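Local coordinates for protein ENT (Trypanosoma brucei brucei, PDB 5ZX1) that is of unknown molecular function but carries an ENT domain, a small all-helical module, and probably acts in transcription or chromatin regulation, at residues Leu33-Ala36 against Ala37-Glu41; Ile67-Asp70 against Met71-Glu74; Thr79-Ala82 against Glu83-Ala87. One frame throughout, in Å; residues are numbered along the deposited sequence.

Contact 1 (Leu33-Ala36 against Ala37-Glu41)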
# COMPACT_ATOMS: atom_id res chain seq x y z
N LEU A 33 11.16 20.92 0.45
CA LEU A 33 10.96 20.08 -0.73
C LEU A 33 11.17 18.58 -0.39
O LEU A 33 10.33 17.74 -0.71
CB LEU A 33 11.91 20.53 -1.85
CG LEU A 33 11.34 21.64 -2.73
CD1 LEU A 33 12.24 21.94 -3.92
CD2 LEU A 33 9.95 21.28 -3.21
N TYR A 34 12.28 18.25 0.26
CA TYR A 34 12.53 16.87 0.64
C TYR A 34 11.41 16.37 1.54
O TYR A 34 10.91 15.26 1.35
CB TYR A 34 13.87 16.71 1.34
CG TYR A 34 14.19 15.25 1.59
CD1 TYR A 34 14.55 14.42 0.55
CD2 TYR A 34 14.10 14.71 2.87
CE1 TYR A 34 14.82 13.08 0.76
CE2 TYR A 34 14.37 13.37 3.10
CZ TYR A 34 14.73 12.56 2.04
OH TYR A 34 14.99 11.22 2.26
N LYS A 35 10.99 17.19 2.50
CA LYS A 35 9.96 16.82 3.46
C LYS A 35 8.63 16.55 2.75
O LYS A 35 7.94 15.58 3.07
CB LYS A 35 9.78 17.93 4.50
CG LYS A 35 8.76 17.59 5.61
CD LYS A 35 8.00 18.81 6.09
CE LYS A 35 6.94 18.45 7.13
NZ LYS A 35 7.53 17.71 8.27
N ALA A 36 8.28 17.40 1.80
CA ALA A 36 7.03 17.22 1.08
C ALA A 36 7.11 15.93 0.24
O ALA A 36 6.16 15.16 0.18
CB ALA A 36 6.73 18.44 0.20
N ALA A 37 8.26 15.70 -0.38
CA ALA A 37 8.48 14.49 -1.19
C ALA A 37 8.55 13.23 -0.32
O ALA A 37 7.91 12.22 -0.62
CB ALA A 37 9.74 14.64 -2.00
N ARG A 38 9.34 13.27 0.74
CA ARG A 38 9.44 12.11 1.63
C ARG A 38 8.06 11.65 2.08
O ARG A 38 7.67 10.52 1.85
CB ARG A 38 10.29 12.44 2.85
CG ARG A 38 10.77 11.20 3.60
CD ARG A 38 11.27 10.19 2.60
NE ARG A 38 11.90 9.01 3.20
CZ ARG A 38 12.19 7.91 2.51
NH1 ARG A 38 12.77 6.87 3.11
NH2 ARG A 38 11.90 7.86 1.21
N GLU A 39 7.29 12.57 2.65
CA GLU A 39 5.94 12.27 3.10
C GLU A 39 5.04 11.70 1.99
O GLU A 39 4.16 10.89 2.25
CB GLU A 39 5.30 13.53 3.71
CG GLU A 39 5.84 13.85 5.10
CD GLU A 39 5.42 15.22 5.60
OE1 GLU A 39 4.81 16.00 4.82
OE2 GLU A 39 5.70 15.51 6.79
N GLU A 40 5.26 12.12 0.76
CA GLU A 40 4.48 11.54 -0.33
C GLU A 40 4.97 10.13 -0.66
O GLU A 40 4.15 9.23 -0.88
CB GLU A 40 4.54 12.44 -1.55
CG GLU A 40 3.75 13.71 -1.34
CD GLU A 40 3.11 14.22 -2.62
OE1 GLU A 40 3.03 13.44 -3.59
OE2 GLU A 40 2.68 15.40 -2.65
N GLU A 41 6.28 9.94 -0.69
CA GLU A 41 6.84 8.61 -0.85
C GLU A 41 6.19 7.65 0.13
O GLU A 41 5.72 6.57 -0.25
CB GLU A 41 8.35 8.61 -0.65
CG GLU A 41 9.12 9.27 -1.77
CD GLU A 41 10.62 9.18 -1.54
OE1 GLU A 41 11.33 8.66 -2.42
OE2 GLU A 41 11.10 9.61 -0.47
O HOH W 1 3.09 16.72 0.09

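Contact 2 (Ile67-Asp70 against Met71-Glu74)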
# COMPACT_ATOMS: atom_id res chain seq x y z
N ILE A 67 5.53 -5.65 -6.97
CA ILE A 67 5.22 -4.22 -7.00
C ILE A 67 5.70 -3.58 -5.71
O ILE A 67 6.30 -2.51 -5.71
CB ILE A 67 3.74 -3.97 -7.22
CG1 ILE A 67 3.38 -4.30 -8.67
CG2 ILE A 67 3.40 -2.53 -6.86
CD1 ILE A 67 1.89 -4.41 -8.88
N LEU A 68 5.45 -4.25 -4.59
CA LEU A 68 5.88 -3.72 -3.31
C LEU A 68 7.40 -3.67 -3.26
O LEU A 68 7.98 -2.67 -2.85
CB LEU A 68 5.32 -4.56 -2.16
CG LEU A 68 3.82 -4.44 -1.93
CD1 LEU A 68 3.38 -5.27 -0.74
CD2 LEU A 68 3.42 -2.99 -1.74
N GLU A 69 8.04 -4.76 -3.68
CA GLU A 69 9.49 -4.85 -3.67
C GLU A 69 10.13 -3.77 -4.55
O GLU A 69 11.14 -3.17 -4.17
CB GLU A 69 9.94 -6.24 -4.14
CG GLU A 69 11.46 -6.39 -4.26
CD GLU A 69 11.90 -7.73 -4.86
OE1 GLU A 69 13.13 -8.01 -4.81
OE2 GLU A 69 11.06 -8.50 -5.38
N ASP A 70 9.55 -3.50 -5.71
CA ASP A 70 10.12 -2.51 -6.61
C ASP A 70 9.96 -1.10 -6.07
O ASP A 70 10.88 -0.29 -6.17
CB ASP A 70 9.47 -2.62 -8.00
CG ASP A 70 9.96 -3.85 -8.77
OD1 ASP A 70 10.93 -4.49 -8.30
OD2 ASP A 70 9.38 -4.18 -9.83
N MET A 71 8.80 -0.79 -5.49
CA MET A 71 8.57 0.53 -4.91
C MET A 71 9.44 0.78 -3.66
O MET A 71 9.81 1.91 -3.36
CB MET A 71 7.08 0.69 -4.56
CG MET A 71 6.18 0.77 -5.77
SD MET A 71 6.60 2.18 -6.81
CE MET A 71 6.27 3.54 -5.69
N ARG A 72 9.75 -0.28 -2.92
CA ARG A 72 10.63 -0.15 -1.76
C ARG A 72 11.96 0.41 -2.23
O ARG A 72 12.54 1.29 -1.60
CB ARG A 72 10.84 -1.49 -1.06
CG ARG A 72 9.71 -1.87 -0.16
CD ARG A 72 10.15 -2.88 0.90
NE ARG A 72 10.39 -4.21 0.35
CZ ARG A 72 9.47 -4.98 -0.23
NH1 ARG A 72 9.81 -6.18 -0.70
NH2 ARG A 72 8.20 -4.57 -0.35
N GLU A 73 12.44 -0.11 -3.35
CA GLU A 73 13.71 0.33 -3.88
C GLU A 73 13.57 1.71 -4.57
O GLU A 73 14.44 2.58 -4.40
CB GLU A 73 14.24 -0.75 -4.83
CG GLU A 73 15.03 -0.28 -6.04
CD GLU A 73 15.07 -1.36 -7.11
OE1 GLU A 73 14.96 -2.56 -6.75
OE2 GLU A 73 15.22 -1.01 -8.31
N GLU A 74 12.48 1.92 -5.29
CA GLU A 74 12.23 3.21 -5.94
C GLU A 74 12.22 4.34 -4.90
O GLU A 74 12.83 5.38 -5.10
CB GLU A 74 10.90 3.21 -6.71
CG GLU A 74 10.87 2.34 -7.96
CD GLU A 74 11.59 2.97 -9.16
OE1 GLU A 74 11.52 4.21 -9.34
OE2 GLU A 74 12.23 2.21 -9.93

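Contact 3 (Thr79-Ala82 against Glu83-Ala87)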
# COMPACT_ATOMS: atom_id res chain seq x y z
N THR A 79 13.27 -1.43 5.23
CA THR A 79 12.31 -2.53 5.23
C THR A 79 11.50 -2.57 6.53
O THR A 79 10.34 -2.98 6.52
CB THR A 79 13.01 -3.89 4.99
OG1 THR A 79 14.06 -4.09 5.94
CG2 THR A 79 13.58 -3.95 3.58
N GLU A 80 12.08 -2.12 7.63
CA GLU A 80 11.36 -2.10 8.90
C GLU A 80 10.13 -1.21 8.81
O GLU A 80 9.06 -1.56 9.30
CB GLU A 80 12.26 -1.63 10.05
CG GLU A 80 13.17 -2.71 10.58
CD GLU A 80 14.62 -2.51 10.16
OE1 GLU A 80 15.14 -1.40 10.36
OE2 GLU A 80 15.23 -3.47 9.62
N ARG A 81 10.28 -0.07 8.17
CA ARG A 81 9.15 0.80 7.95
C ARG A 81 8.21 0.18 6.94
O ARG A 81 6.99 0.26 7.06
CB ARG A 81 9.59 2.18 7.48
CG ARG A 81 8.44 3.16 7.31
CD ARG A 81 7.63 3.26 8.60
NE ARG A 81 6.34 3.92 8.37
CZ ARG A 81 6.19 5.24 8.30
NH1 ARG A 81 7.25 6.04 8.43
NH2 ARG A 81 4.99 5.76 8.10
N ALA A 82 8.78 -0.46 5.93
CA ALA A 82 7.99 -1.01 4.85
C ALA A 82 7.16 -2.19 5.34
O ALA A 82 5.99 -2.32 4.98
CB ALA A 82 8.87 -1.42 3.71
N GLU A 83 7.75 -3.05 6.17
CA GLU A 83 7.01 -4.14 6.77
C GLU A 83 5.95 -3.59 7.72
O GLU A 83 4.89 -4.20 7.90
CB GLU A 83 7.93 -5.12 7.52
CG GLU A 83 9.08 -5.71 6.70
CD GLU A 83 10.11 -6.43 7.56
OE1 GLU A 83 10.52 -5.87 8.60
OE2 GLU A 83 10.54 -7.55 7.18
N ALA A 84 6.24 -2.45 8.33
CA ALA A 84 5.30 -1.81 9.24
C ALA A 84 4.03 -1.42 8.50
O ALA A 84 2.93 -1.78 8.91
CB ALA A 84 5.93 -0.59 9.90
N GLU A 85 4.18 -0.70 7.39
CA GLU A 85 3.03 -0.29 6.59
C GLU A 85 2.22 -1.49 6.10
O GLU A 85 0.99 -1.45 6.09
CB GLU A 85 3.47 0.55 5.38
CG GLU A 85 4.02 1.90 5.75
CD GLU A 85 3.02 2.73 6.53
OE1 GLU A 85 1.82 2.72 6.16
OE2 GLU A 85 3.43 3.39 7.51
N LEU A 86 2.90 -2.56 5.69
CA LEU A 86 2.20 -3.74 5.20
C LEU A 86 1.44 -4.42 6.33
O LEU A 86 0.29 -4.86 6.16
CB LEU A 86 3.17 -4.72 4.54
CG LEU A 86 2.50 -6.00 4.04
CD1 LEU A 86 1.46 -5.67 2.99
CD2 LEU A 86 3.54 -6.94 3.47
N ALA A 87 2.10 -4.53 7.49
CA ALA A 87 1.47 -5.11 8.67
C ALA A 87 0.22 -4.30 9.05
O ALA A 87 -0.84 -4.86 9.31
CB ALA A 87 2.46 -5.16 9.82

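Contact 1 (Leu33-Ala36 against Ala37-Glu41)
K35 and E39 meet one turn apart on the surface of helix 30-56. K35 has CG anti to its backbone N (chi1 -176°), and bends at chi2 and chi4 bring its far end round to the glutamate. E39 CG instead lies anti to the carbonyl carbon, and the chain beyond it is extended. The two chains pass each other at a slant. K35 NZ makes a salt bridge with E39 OE2 at 3.2 Å, and the hydrogen bond within it is weak. K35 CE lies equally close to E39 OE2, at 3.2 Å, so the lysine meets the oxygen with its last methylene as well as its amine.

Y34 and R38 run alongside each other and point the same way. R38 CB sits over one face of the Y34 ring, toward its rim. Farther out, Y34 OH lies over a face of the guanidinium, 3.9 Å from R38 NE. The two flat groups are 24° from parallel. R38 NH2 forms a salt-bridged hydrogen bond to E41 OE2 at 2.6 Å, in the guanidinium plane but from above the carboxylate plane. The same guanidinium reaches the backbone O atoms of L75 and C76, which fixes its rotation.

A water links E40 OE2 to A36 O, weakly at the carbonyl. These are i to i+4 and i to i+3 pairings of an alpha-helix, the long first helix of the ENT domain: K35, E39 and E40 face solvent, while R38 and E41 meet the 75-78 connection.

Contact 2 (Ile67-Asp70 against Met71-Glu74)
R72 folds back over L68 and E69, one turn earlier in helix 62-74, the second helix of the all-helical ENT domain. Backbone hydrogen bonds carry the turn. M71 N donates to I67 O, R72 N to L68 O and E74 N to D70 O, the last at 2.9 Å. The bond from E73 N to E69 O is weak.

Apolar contact across the turn is slight: I67 CG2 and M71 CG are 4.5 Å apart. Both side chains pack on L48 of helix 30-56. L68 is buried against Y45 and L52 of that helix.

The charged groups stay separate. The carboxylate of E69 and the guanidinium of R72 have nearly parallel planes (5°), yet E69 OE2 and R72 NH1 are 5.4 Å apart. The polar partner of R72 is Y45, whose OH is hydrogen-bonded to NH2.

The rest is van der Waals contact. The R72 chain bends at chi3 (-72°), which turns the guanidinium back along the helix. L68 CB touches R72 NH2 at 3.4 Å. One guanidinium face lies against the backbone of E69, with E69 CA 3.3 Å from R72 NH1.

Contact 3 (Thr79-Ala82 against Glu83-Ala87)
The first turns of helix 79-91 hold an i to i+4 salt bridge between R81 and E85. R81 approaches side-on, and two of its nitrogens grip one oxygen. R81 NE donates to E85 OE2 at 3.1 Å, and R81 NH2 donates to E85 OE2 at 2.9 Å. The oxygen lies at the guanidinium edge, close to its plane. NE uses the anti lone pair of E85 OE2, while NH2 comes from above the carboxylate plane. Both nitrogens use one oxygen, and the planes are turned 54° apart, unlike a coplanar two-oxygen pairing.

Torsions bring both chains together. R81 has CG anti to the backbone N and bends at chi2 (54°). E85 bends at chi2 the other way (-59°), which folds its carboxylate back toward the arginine.

Backbone i to i+4 hydrogen bonds lie beneath. E83 N donates a hydrogen bond to T79 O (2.6 Å), as E85 N does to R81 O. E83 also lays its side chain over the first turn, with CG 3.0 Å from T79 O.

A82 is buried against Y45 of helix 30-56, and L86 packs on C49. R81 and E85 touch L42 and R46 of the same helix, respectively. The result is an amphipathic alpha-helix, with a salt-bridged flank beside the face that packs in the ENT helical bundle.

The three contacts lie in series along the chain, one on each of the helices 30-56, 62-74 and 79-91. Contacts 2 and 3 touch, with their centres 12 Å apart. R72 CD packs on A82 CB at 3.4 Å, and L68 CD1 meets L86 CD1 at 4.2 Å. Contact 1 touches neither. Its centre is about 17 Å from that of contact 2 and about 18 Å from that of contact 3; its nearest atoms are about 4 Å and 7 Å away. R38 nevertheless bonds to the connection between the helices of contacts 2 and 3. Each contact lies within one helix; the three helices meet through their side chains, L68 and A82 on Y45 among them.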